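Local atomic coordinates of gamma-glutamyltransferase 1 Threonine peptidase. MEROPS family T03 (Pseudomonas nitroreducens, PDB entry 7D9E), a protein that transfers the gamma-glutamyl group of glutathione and related compounds to amino acids or peptides, or hydrolyses it to release glutamate. Residues B[40-45]-B[51-56]; B[94-99]-B[133-138]. All coordinates share one frame; numbering follows the deposited sequence.

How the interactions relate
Both interactions border the pocket that holds DON, and they meet there where Phe54 of 51-56 packs its ring on Gly94. A second meeting point lies beyond the pocket, where Phe54 O is 3.2 Å from Arg96 NH1, a weak hydrogen bond. Interaction 1 joins two parts of one long loop, far from the centre of the chain and partly open to solvent; it is made of direct and water-mediated hydrogen bonds, and acidic side chains of 40-45 hold the ligand amino group. Interaction 2 lies nearer the chain centre, though Tyr135 is still partly exposed, and joins segment 94-99, which leads into helix 97-109, to strand 133-136 through a single cation-pi contact. Its link to DON runs through Gly94 and Ile97.

Interaction 1 (B[40-45]-B[51-56]); sequences EMDDFS and ANAFGV. With DON (6-diazenyl-5-oxo-L-norleucine), chain D.
Asp42 and Asn52 bring the two segments closest, their CA atoms 6.5 Å apart, where the 3-10 turn 40-43 faces a type I beta turn running from Asn52 to Gly55. Asn52 also forms an Asx turn: its OD1 takes the backbone N-H of Phe54, and that of Val56 from the opposite face of the amide. With the oxygen gripped from both faces, the amide is fixed in rotation and ND2 is aimed at the 3-10 turn. There it donates to Asp42 O at 3.2 Å; the acceptor lies in the amide plane, whereas the donor is tilted 35° from the carbonyl plane.

The Asp42 carboxylate answers in the other direction. With CG anti to the backbone N (chi1 -171°), it extends to the beta turn, and OD2 receives the N-H of Ala53 on its syn lone pair at 3.1 Å. Its OD1 is bonded to Ser118 of the partner chain.

Asp43 begins by pointing away from 51-56, yet its carboxylate swings back between 51-56 and DON. OD2 accepts from DON N at 2.6 Å, and in the conformer modelled here Glu40 OE2 takes the same amino group at 2.8 Å, consistent with how a gamma-glutamyl substrate is held. Arg94 of the partner chain forms a salt bridge to Asp43 and probably offsets its charge. Asp43 OD1 lies near the plane of the Phe54 ring, at its edge. A water bridges the remaining gap, donating to Asp43 OD1 at 2.8 Å and accepting from Asn52 ND2 at 3.0 Å.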
ATOM      1  N   GLU B  40      -4.811  10.550  -4.595  0.60 18.88           N
ATOM      2  CA  GLU B  40      -4.862  10.121  -3.201  0.60 18.34           C
ATOM      3  C   GLU B  40      -5.900  10.878  -2.387  0.60 18.51           C
ATOM      4  O   GLU B  40      -6.278  10.410  -1.305  0.60 17.71           O
ATOM      5  CB  GLU B  40      -3.495  10.300  -2.555  0.60 18.35           C
ATOM      6  CG  GLU B  40      -3.073   9.187  -1.652  0.60 19.98           C
ATOM      7  CD  GLU B  40      -2.676   7.945  -2.413  0.60 20.37           C
ATOM      8  OE1 GLU B  40      -1.674   7.985  -3.183  0.60 22.94           O
ATOM      9  OE2 GLU B  40      -3.334   6.901  -2.210  0.60 22.34           O
ATOM     10  N   MET B  41      -6.365  12.026  -2.875  1.00 17.86           N
ATOM     11  CA  MET B  41      -7.329  12.805  -2.103  1.00 20.48           C
ATOM     12  C   MET B  41      -8.583  11.993  -1.790  1.00 20.84           C
ATOM     13  O   MET B  41      -9.278  12.276  -0.804  1.00 20.94           O
ATOM     14  CB  MET B  41      -7.699  14.140  -2.845  1.00 20.67           C
ATOM     15  CG  MET B  41      -6.429  15.034  -2.939  1.00 22.97           C
ATOM     16  SD  MET B  41      -5.950  15.750  -1.271  1.00 21.58           S
ATOM     17  CE  MET B  41      -7.421  16.776  -1.023  1.00 28.88           C
ATOM     18  N   ASP B  42      -8.884  10.967  -2.588  1.00 21.68           N
ATOM     19  CA  ASP B  42     -10.081  10.175  -2.339  1.00 20.33           C
ATOM     20  C   ASP B  42      -9.975   9.332  -1.072  1.00 24.29           C
ATOM     21  O   ASP B  42     -10.982   8.782  -0.614  1.00 21.45           O
ATOM     22  CB  ASP B  42     -10.401   9.268  -3.529  1.00 21.22           C
ATOM     23  CG  ASP B  42     -11.754   8.599  -3.383  1.00 23.04           C
ATOM     24  OD1 ASP B  42     -12.771   9.325  -3.397  1.00 28.20           O
ATOM     25  OD2 ASP B  42     -11.828   7.351  -3.279  1.00 23.81           O
ATOM     26  N   ASP B  43      -8.791   9.204  -0.498  1.00 19.27           N
ATOM     27  CA  ASP B  43      -8.644   8.483   0.756  1.00 19.68           C
ATOM     28  C   ASP B  43      -9.081   9.302   1.970  1.00 20.52           C
ATOM     29  O   ASP B  43      -9.244   8.724   3.051  1.00 20.73           O
ATOM     30  CB  ASP B  43      -7.202   8.039   0.892  1.00 19.32           C
ATOM     31  CG  ASP B  43      -6.910   6.738   0.155  1.00 23.59           C
ATOM     32  OD1 ASP B  43      -7.849   6.103  -0.418  1.00 24.90           O
ATOM     33  OD2 ASP B  43      -5.729   6.352   0.103  1.00 26.36           O
ATOM     34  N   PHE B  44      -9.254  10.613   1.838  1.00 19.21           N
ATOM     35  CA  PHE B  44      -9.916  11.351   2.899  1.00 19.89           C
ATOM     36  C   PHE B  44     -11.400  10.982   2.923  1.00 22.46           C
ATOM     37  O   PHE B  44     -11.953  10.469   1.943  1.00 25.61           O
ATOM     38  CB  PHE B  44      -9.854  12.853   2.649  1.00 20.25           C
ATOM     39  CG  PHE B  44      -8.529  13.507   2.958  1.00 18.57           C
ATOM     40  CD1 PHE B  44      -8.018  13.527   4.232  1.00 18.99           C
ATOM     41  CD2 PHE B  44      -7.824  14.146   1.937  1.00 19.99           C
ATOM     42  CE1 PHE B  44      -6.806  14.181   4.512  1.00 18.41           C
ATOM     43  CE2 PHE B  44      -6.619  14.799   2.212  1.00 20.27           C
ATOM     44  CZ  PHE B  44      -6.121  14.816   3.492  1.00 18.60           C
ATOM     45  N   SER B  45     -12.060  11.269   4.037  1.00 22.95           N
ATOM     46  CA  SER B  45     -13.518  11.301   4.057  1.00 25.23           C
ATOM     47  C   SER B  45     -13.984  12.590   3.376  1.00 25.65           C
ATOM     48  O   SER B  45     -13.631  13.688   3.814  1.00 29.42           O
ATOM     49  CB  SER B  45     -14.019  11.239   5.498  1.00 34.05           C
ATOM     50  OG  SER B  45     -15.436  11.249   5.536  1.00 37.15           O
ATOM     51  N   ALA B  51     -19.071   6.394   1.724  1.00 39.95           N
ATOM     52  CA  ALA B  51     -17.976   5.495   1.382  1.00 37.80           C
ATOM     53  C   ALA B  51     -17.162   6.034   0.215  1.00 41.27           C
ATOM     54  O   ALA B  51     -17.697   6.652  -0.710  1.00 35.74           O
ATOM     55  CB  ALA B  51     -18.544   4.118   1.029  1.00 44.44           C
ATOM     56  N   ASN B  52     -15.852   5.800   0.261  1.00 31.64           N
ATOM     57  CA  ASN B  52     -14.962   6.171  -0.830  1.00 29.76           C
ATOM     58  C   ASN B  52     -14.842   5.006  -1.819  1.00 32.44           C
ATOM     59  O   ASN B  52     -15.635   4.064  -1.781  1.00 32.70           O
ATOM     60  CB  ASN B  52     -13.610   6.620  -0.263  1.00 31.00           C
ATOM     61  CG  ASN B  52     -12.730   5.453   0.115  1.00 26.40           C
ATOM     62  OD1 ASN B  52     -13.190   4.315   0.202  1.00 29.32           O
ATOM     63  ND2 ASN B  52     -11.456   5.736   0.354  1.00 30.14           N
ATOM     64  N   ALA B  53     -13.839   5.060  -2.701  1.00 29.43           N
ATOM     65  CA  ALA B  53     -13.719   4.076  -3.769  1.00 31.74           C
ATOM     66  C   ALA B  53     -13.515   2.659  -3.247  1.00 31.18           C
ATOM     67  O   ALA B  53     -13.850   1.700  -3.953  1.00 33.31           O
ATOM     68  CB  ALA B  53     -12.550   4.467  -4.685  1.00 41.03           C
ATOM     69  N   PHE B  54     -12.985   2.502  -2.037  1.00 30.50           N
ATOM     70  CA  PHE B  54     -12.768   1.183  -1.452  1.00 38.97           C
ATOM     71  C   PHE B  54     -13.876   0.789  -0.484  1.00 36.92           C
ATOM     72  O   PHE B  54     -13.770  -0.245   0.183  1.00 36.64           O
ATOM     73  CB  PHE B  54     -11.409   1.134  -0.759  1.00 33.51           C
ATOM     74  CG  PHE B  54     -10.254   1.106  -1.713  1.00 31.10           C
ATOM     75  CD1 PHE B  54     -10.020  -0.006  -2.502  1.00 39.10           C
ATOM     76  CD2 PHE B  54      -9.420   2.208  -1.846  1.00 36.45           C
ATOM     77  CE1 PHE B  54      -8.961  -0.029  -3.399  1.00 45.05           C
ATOM     78  CE2 PHE B  54      -8.366   2.187  -2.739  1.00 32.66           C
ATOM     79  CZ  PHE B  54      -8.135   1.074  -3.515  1.00 37.42           C
ATOM     80  N   GLY B  55     -14.939   1.585  -0.400  1.00 35.06           N
ATOM     81  CA  GLY B  55     -16.061   1.256   0.449  1.00 37.88           C
ATOM     82  C   GLY B  55     -15.891   1.630   1.901  1.00 37.46           C
ATOM     83  O   GLY B  55     -16.726   1.234   2.720  1.00 40.24           O
ATOM     84  N   VAL B  56     -14.839   2.378   2.249  1.00 34.45           N
ATOM     85  CA  VAL B  56     -14.558   2.708   3.640  1.00 34.22           C
ATOM     86  C   VAL B  56     -15.072   4.108   3.941  1.00 33.32           C
ATOM     87  O   VAL B  56     -15.139   4.978   3.063  1.00 31.85           O
ATOM     88  CB  VAL B  56     -13.060   2.555   3.984  1.00 32.34           C
ATOM     89  CG1 VAL B  56     -12.621   1.108   3.788  1.00 34.13           C
ATOM     90  CG2 VAL B  56     -12.201   3.491   3.157  1.00 32.01           C
TER
HETATM   91  O   DON D 701      -3.381   4.275   0.695  1.00 17.87           O
HETATM   92  C   DON D 701      -4.384   3.395   0.523  1.00 21.56           C
HETATM   93  OXT DON D 701      -4.747   2.710   1.475  1.00 21.60           O
HETATM   94  CA  DON D 701      -4.827   3.318  -0.926  1.00 25.06           C
HETATM   95  N   DON D 701      -4.781   4.616  -1.564  1.00 20.83           N
HETATM   96  CB  DON D 701      -3.932   2.193  -1.488  1.00 24.65           C
HETATM   97  C1E DON D 701      -4.062   2.057  -2.974  1.00 31.15           C
HETATM   98  C1D DON D 701      -3.378   0.777  -3.379  1.00 41.76           C
HETATM   99  O1J DON D 701      -2.791   0.053  -2.559  1.00 54.71           O
HETATM  100  O   HOH W   1      -9.010   4.208   1.240  1.00 26.30           O

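Interaction 2 (B[94-99]-B[133-138]). With DON (6-diazenyl-5-oxo-L-norleucine), chain D.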
ATOM      1  N   GLY B  94      -5.847  -1.673  -1.512  1.00 22.80           N
ATOM      2  CA  GLY B  94      -6.693  -0.718  -0.809  1.00 28.34           C
ATOM      3  C   GLY B  94      -7.076  -1.213   0.567  1.00 19.68           C
ATOM      4  O   GLY B  94      -6.226  -1.621   1.367  1.00 21.07           O
ATOM      5  N   SER B  95      -8.391  -1.195   0.868  1.00 21.17           N
ATOM      6  CA  SER B  95      -8.801  -1.565   2.210  1.00 20.55           C
ATOM      7  C   SER B  95      -8.625  -3.055   2.500  1.00 21.19           C
ATOM      8  O   SER B  95      -8.838  -3.470   3.649  1.00 21.57           O
ATOM      9  CB  SER B  95     -10.262  -1.185   2.450  1.00 21.93           C
ATOM     10  OG  SER B  95     -11.113  -1.853   1.528  1.00 24.37           O
ATOM     11  N   ARG B  96      -8.207  -3.866   1.520  1.00 17.12           N
ATOM     12  CA  ARG B  96      -7.923  -5.270   1.749  1.00 15.72           C
ATOM     13  C   ARG B  96      -6.474  -5.524   2.158  1.00 14.41           C
ATOM     14  O   ARG B  96      -6.101  -6.662   2.407  1.00 15.15           O
ATOM     15  CB  ARG B  96      -8.158  -6.087   0.480  1.00 16.65           C
ATOM     16  CG  ARG B  96      -9.595  -6.168  -0.089  1.00 17.43           C
ATOM     17  CD  ARG B  96     -10.364  -4.892  -0.207  1.00 20.86           C
ATOM     18  NE  ARG B  96     -11.566  -5.155  -1.005  1.00 20.96           N
ATOM     19  CZ  ARG B  96     -12.522  -4.290  -1.278  1.00 24.30           C
ATOM     20  NH1 ARG B  96     -12.502  -3.048  -0.794  1.00 25.01           N
ATOM     21  NH2 ARG B  96     -13.545  -4.689  -2.020  1.00 24.17           N
ATOM     22  N   ILE B  97      -5.640  -4.499   2.214  1.00 15.32           N
ATOM     23  CA  ILE B  97      -4.207  -4.732   2.378  1.00 14.97           C
ATOM     24  C   ILE B  97      -3.911  -5.419   3.698  1.00 13.90           C
ATOM     25  O   ILE B  97      -3.169  -6.402   3.740  1.00 14.48           O
ATOM     26  CB  ILE B  97      -3.432  -3.407   2.251  1.00 15.74           C
ATOM     27  CG1 ILE B  97      -3.383  -2.947   0.799  1.00 15.55           C
ATOM     28  CG2 ILE B  97      -2.007  -3.579   2.850  1.00 16.57           C
ATOM     29  CD1 ILE B  97      -2.832  -1.560   0.601  1.00 17.38           C
ATOM     30  N   PHE B  98      -4.410  -4.854   4.804  1.00 15.31           N
ATOM     31  CA  PHE B  98      -4.031  -5.409   6.099  1.00 13.94           C
ATOM     32  C   PHE B  98      -4.780  -6.699   6.389  1.00 14.86           C
ATOM     33  O   PHE B  98      -4.251  -7.557   7.104  1.00 16.86           O
ATOM     34  CB  PHE B  98      -4.121  -4.367   7.204  1.00 16.73           C
ATOM     35  CG  PHE B  98      -5.420  -3.636   7.290  1.00 16.90           C
ATOM     36  CD1 PHE B  98      -6.514  -4.226   7.891  1.00 18.28           C
ATOM     37  CD2 PHE B  98      -5.520  -2.334   6.811  1.00 17.00           C
ATOM     38  CE1 PHE B  98      -7.717  -3.544   7.988  1.00 20.71           C
ATOM     39  CE2 PHE B  98      -6.717  -1.627   6.926  1.00 19.98           C
ATOM     40  CZ  PHE B  98      -7.813  -2.245   7.519  1.00 20.27           C
ATOM     41  N   THR B  99      -5.989  -6.888   5.840  1.00 16.50           N
ATOM     42  CA  THR B  99      -6.609  -8.200   6.005  1.00 16.22           C
ATOM     43  C   THR B  99      -5.875  -9.261   5.194  1.00 15.04           C
ATOM     44  O   THR B  99      -5.804 -10.426   5.628  1.00 15.95           O
ATOM     45  CB  THR B  99      -8.105  -8.197   5.678  1.00 17.76           C
ATOM     46  OG1 THR B  99      -8.308  -7.870   4.313  1.00 16.88           O
ATOM     47  CG2 THR B  99      -8.877  -7.243   6.613  1.00 18.01           C
ATOM     48  N   THR B 133     -21.076  -8.427   3.847  1.00 23.84           N
ATOM     49  CA  THR B 133     -20.587  -8.728   2.510  1.00 21.72           C
ATOM     50  C   THR B 133     -19.145  -9.206   2.603  1.00 21.44           C
ATOM     51  O   THR B 133     -18.284  -8.526   3.183  1.00 21.35           O
ATOM     52  CB  THR B 133     -20.707  -7.484   1.631  1.00 25.17           C
ATOM     53  OG1 THR B 133     -22.092  -7.139   1.501  1.00 27.34           O
ATOM     54  CG2 THR B 133     -20.113  -7.735   0.256  1.00 27.05           C
ATOM     55  N   ILE B 134     -18.893 -10.396   2.070  1.00 19.95           N
ATOM     56  CA  ILE B 134     -17.549 -10.940   1.945  1.00 20.61           C
ATOM     57  C   ILE B 134     -17.131 -10.853   0.487  1.00 20.76           C
ATOM     58  O   ILE B 134     -17.836 -11.345  -0.408  1.00 20.86           O
ATOM     59  CB  ILE B 134     -17.471 -12.394   2.443  1.00 18.96           C
ATOM     60  CG1 ILE B 134     -17.857 -12.483   3.916  1.00 20.26           C
ATOM     61  CG2 ILE B 134     -16.051 -12.938   2.250  1.00 21.05           C
ATOM     62  CD1 ILE B 134     -18.070 -13.909   4.411  1.00 23.05           C
ATOM     63  N   TYR B 135     -15.975 -10.249   0.256  1.00 19.42           N
ATOM     64  CA  TYR B 135     -15.422 -10.087  -1.080  1.00 18.65           C
ATOM     65  C   TYR B 135     -14.442 -11.211  -1.380  1.00 18.05           C
ATOM     66  O   TYR B 135     -13.682 -11.653  -0.505  1.00 18.19           O
ATOM     67  CB  TYR B 135     -14.712  -8.734  -1.209  1.00 18.00           C
ATOM     68  CG  TYR B 135     -15.648  -7.575  -1.096  1.00 20.50           C
ATOM     69  CD1 TYR B 135     -16.438  -7.190  -2.174  1.00 20.95           C
ATOM     70  CD2 TYR B 135     -15.771  -6.878   0.086  1.00 23.52           C
ATOM     71  CE1 TYR B 135     -17.318  -6.131  -2.071  1.00 26.84           C
ATOM     72  CE2 TYR B 135     -16.647  -5.820   0.196  1.00 25.80           C
ATOM     73  CZ  TYR B 135     -17.415  -5.456  -0.886  1.00 25.87           C
ATOM     74  OH  TYR B 135     -18.292  -4.404  -0.770  1.00 30.38           O
ATOM     75  N   TYR B 136     -14.455 -11.652  -2.636  1.00 18.46           N
ATOM     76  CA  TYR B 136     -13.525 -12.661  -3.129  1.00 18.34           C
ATOM     77  C   TYR B 136     -13.038 -12.206  -4.500  1.00 19.99           C
ATOM     78  O   TYR B 136     -13.600 -11.280  -5.103  1.00 19.50           O
ATOM     79  CB  TYR B 136     -14.178 -14.058  -3.203  1.00 20.83           C
ATOM     80  CG  TYR B 136     -15.367 -14.188  -4.134  1.00 20.54           C
ATOM     81  CD1 TYR B 136     -15.191 -14.476  -5.484  1.00 20.96           C
ATOM     82  CD2 TYR B 136     -16.676 -14.059  -3.660  1.00 21.10           C
ATOM     83  CE1 TYR B 136     -16.264 -14.613  -6.332  1.00 25.96           C
ATOM     84  CE2 TYR B 136     -17.763 -14.188  -4.511  1.00 23.55           C
ATOM     85  CZ  TYR B 136     -17.551 -14.468  -5.845  1.00 25.13           C
ATOM     86  OH  TYR B 136     -18.627 -14.611  -6.703  1.00 28.33           O
ATOM     87  N   ASP B 137     -11.967 -12.837  -4.988  1.00 18.30           N
ATOM     88  CA  ASP B 137     -11.441 -12.513  -6.312  1.00 19.34           C
ATOM     89  C   ASP B 137     -11.653 -13.670  -7.288  1.00 19.10           C
ATOM     90  O   ASP B 137     -12.068 -14.777  -6.923  1.00 20.44           O
ATOM     91  CB  ASP B 137      -9.976 -12.027  -6.270  1.00 18.64           C
ATOM     92  CG  ASP B 137      -8.981 -13.064  -5.803  1.00 19.41           C
ATOM     93  OD1 ASP B 137      -9.327 -14.253  -5.635  1.00 19.73           O
ATOM     94  OD2 ASP B 137      -7.797 -12.688  -5.614  1.00 17.38           O
ATOM     95  N   ALA B 138     -11.409 -13.388  -8.563  1.00 19.56           N
ATOM     96  CA  ALA B 138     -11.601 -14.408  -9.583  1.00 22.46           C
ATOM     97  C   ALA B 138     -10.448 -15.397  -9.615  1.00 19.14           C
ATOM     98  O   ALA B 138     -10.588 -16.479 -10.198  1.00 22.47           O
ATOM     99  CB  ALA B 138     -11.807 -13.749 -10.947  1.00 27.79           C
TER
HETATM  100  O   DON D 701      -3.381   4.275   0.695  1.00 17.87           O
HETATM  101  C   DON D 701      -4.384   3.395   0.523  1.00 21.56           C
HETATM  102  OXT DON D 701      -4.747   2.710   1.475  1.00 21.60           O
HETATM  103  CA  DON D 701      -4.827   3.318  -0.926  1.00 25.06           C
HETATM  104  N   DON D 701      -4.781   4.616  -1.564  1.00 20.83           N
HETATM  105  CB  DON D 701      -3.932   2.193  -1.488  1.00 24.65           C
HETATM  106  C1E DON D 701      -4.062   2.057  -2.974  1.00 31.15           C
HETATM  107  C1D DON D 701      -3.378   0.777  -3.379  1.00 41.76           C
HETATM  108  O1J DON D 701      -2.791   0.053  -2.559  1.00 54.71           O
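Arg96 and Tyr135 meet in a cation-pi contact, the guanidinium lying over one face of the phenol ring. Arg96 CZ stands 4.6 Å from the centroid of the Tyr135 ring and 18° off the ring normal. The two planes are inclined by 38°, so this is a tilted approach and not a flat stack. NH2 leads: it sits over the middle of the ring, 3.7 Å from Tyr135 CG and at nearly equal distances from the other ring carbons. The opposite face is met by Thr133 CG2, off-centre toward the rim, which leaves the ring between a methyl group and a cation.

The Arg96 chain bends at chi2 (47°) and then runs out extended to the strand. Two hydrogen bonds probably fix its rotation. NH1 donates to Ser95 OG at 3.0 Å, with the hydroxyl tilted slightly from the guanidinium plane, and NE is held by Gln160 in the loop after strand 156-159. Replacing Tyr135 with an alanine would probably leave NH2 without its aromatic face and open a gap between the guanidinium and the Thr133 methyl group.

The pair connects segment 94-99, which leads into helix 97-109, with strand 133-136, the middle strand of a small mixed sheet. The same segment also borders the DON pocket, where Gly94 N and Ile97 CD1 come to 3.7 and 3.5 Å from DON O1J; Gly94 probably also belongs to the L-glutamate site.

The bonds from NH1 to Ser95 OG and from NE to Gln160 OE1 probably set the direction of the guanidinium, while the ring face is likely to add a favourable electrostatic term for a buried positive charge.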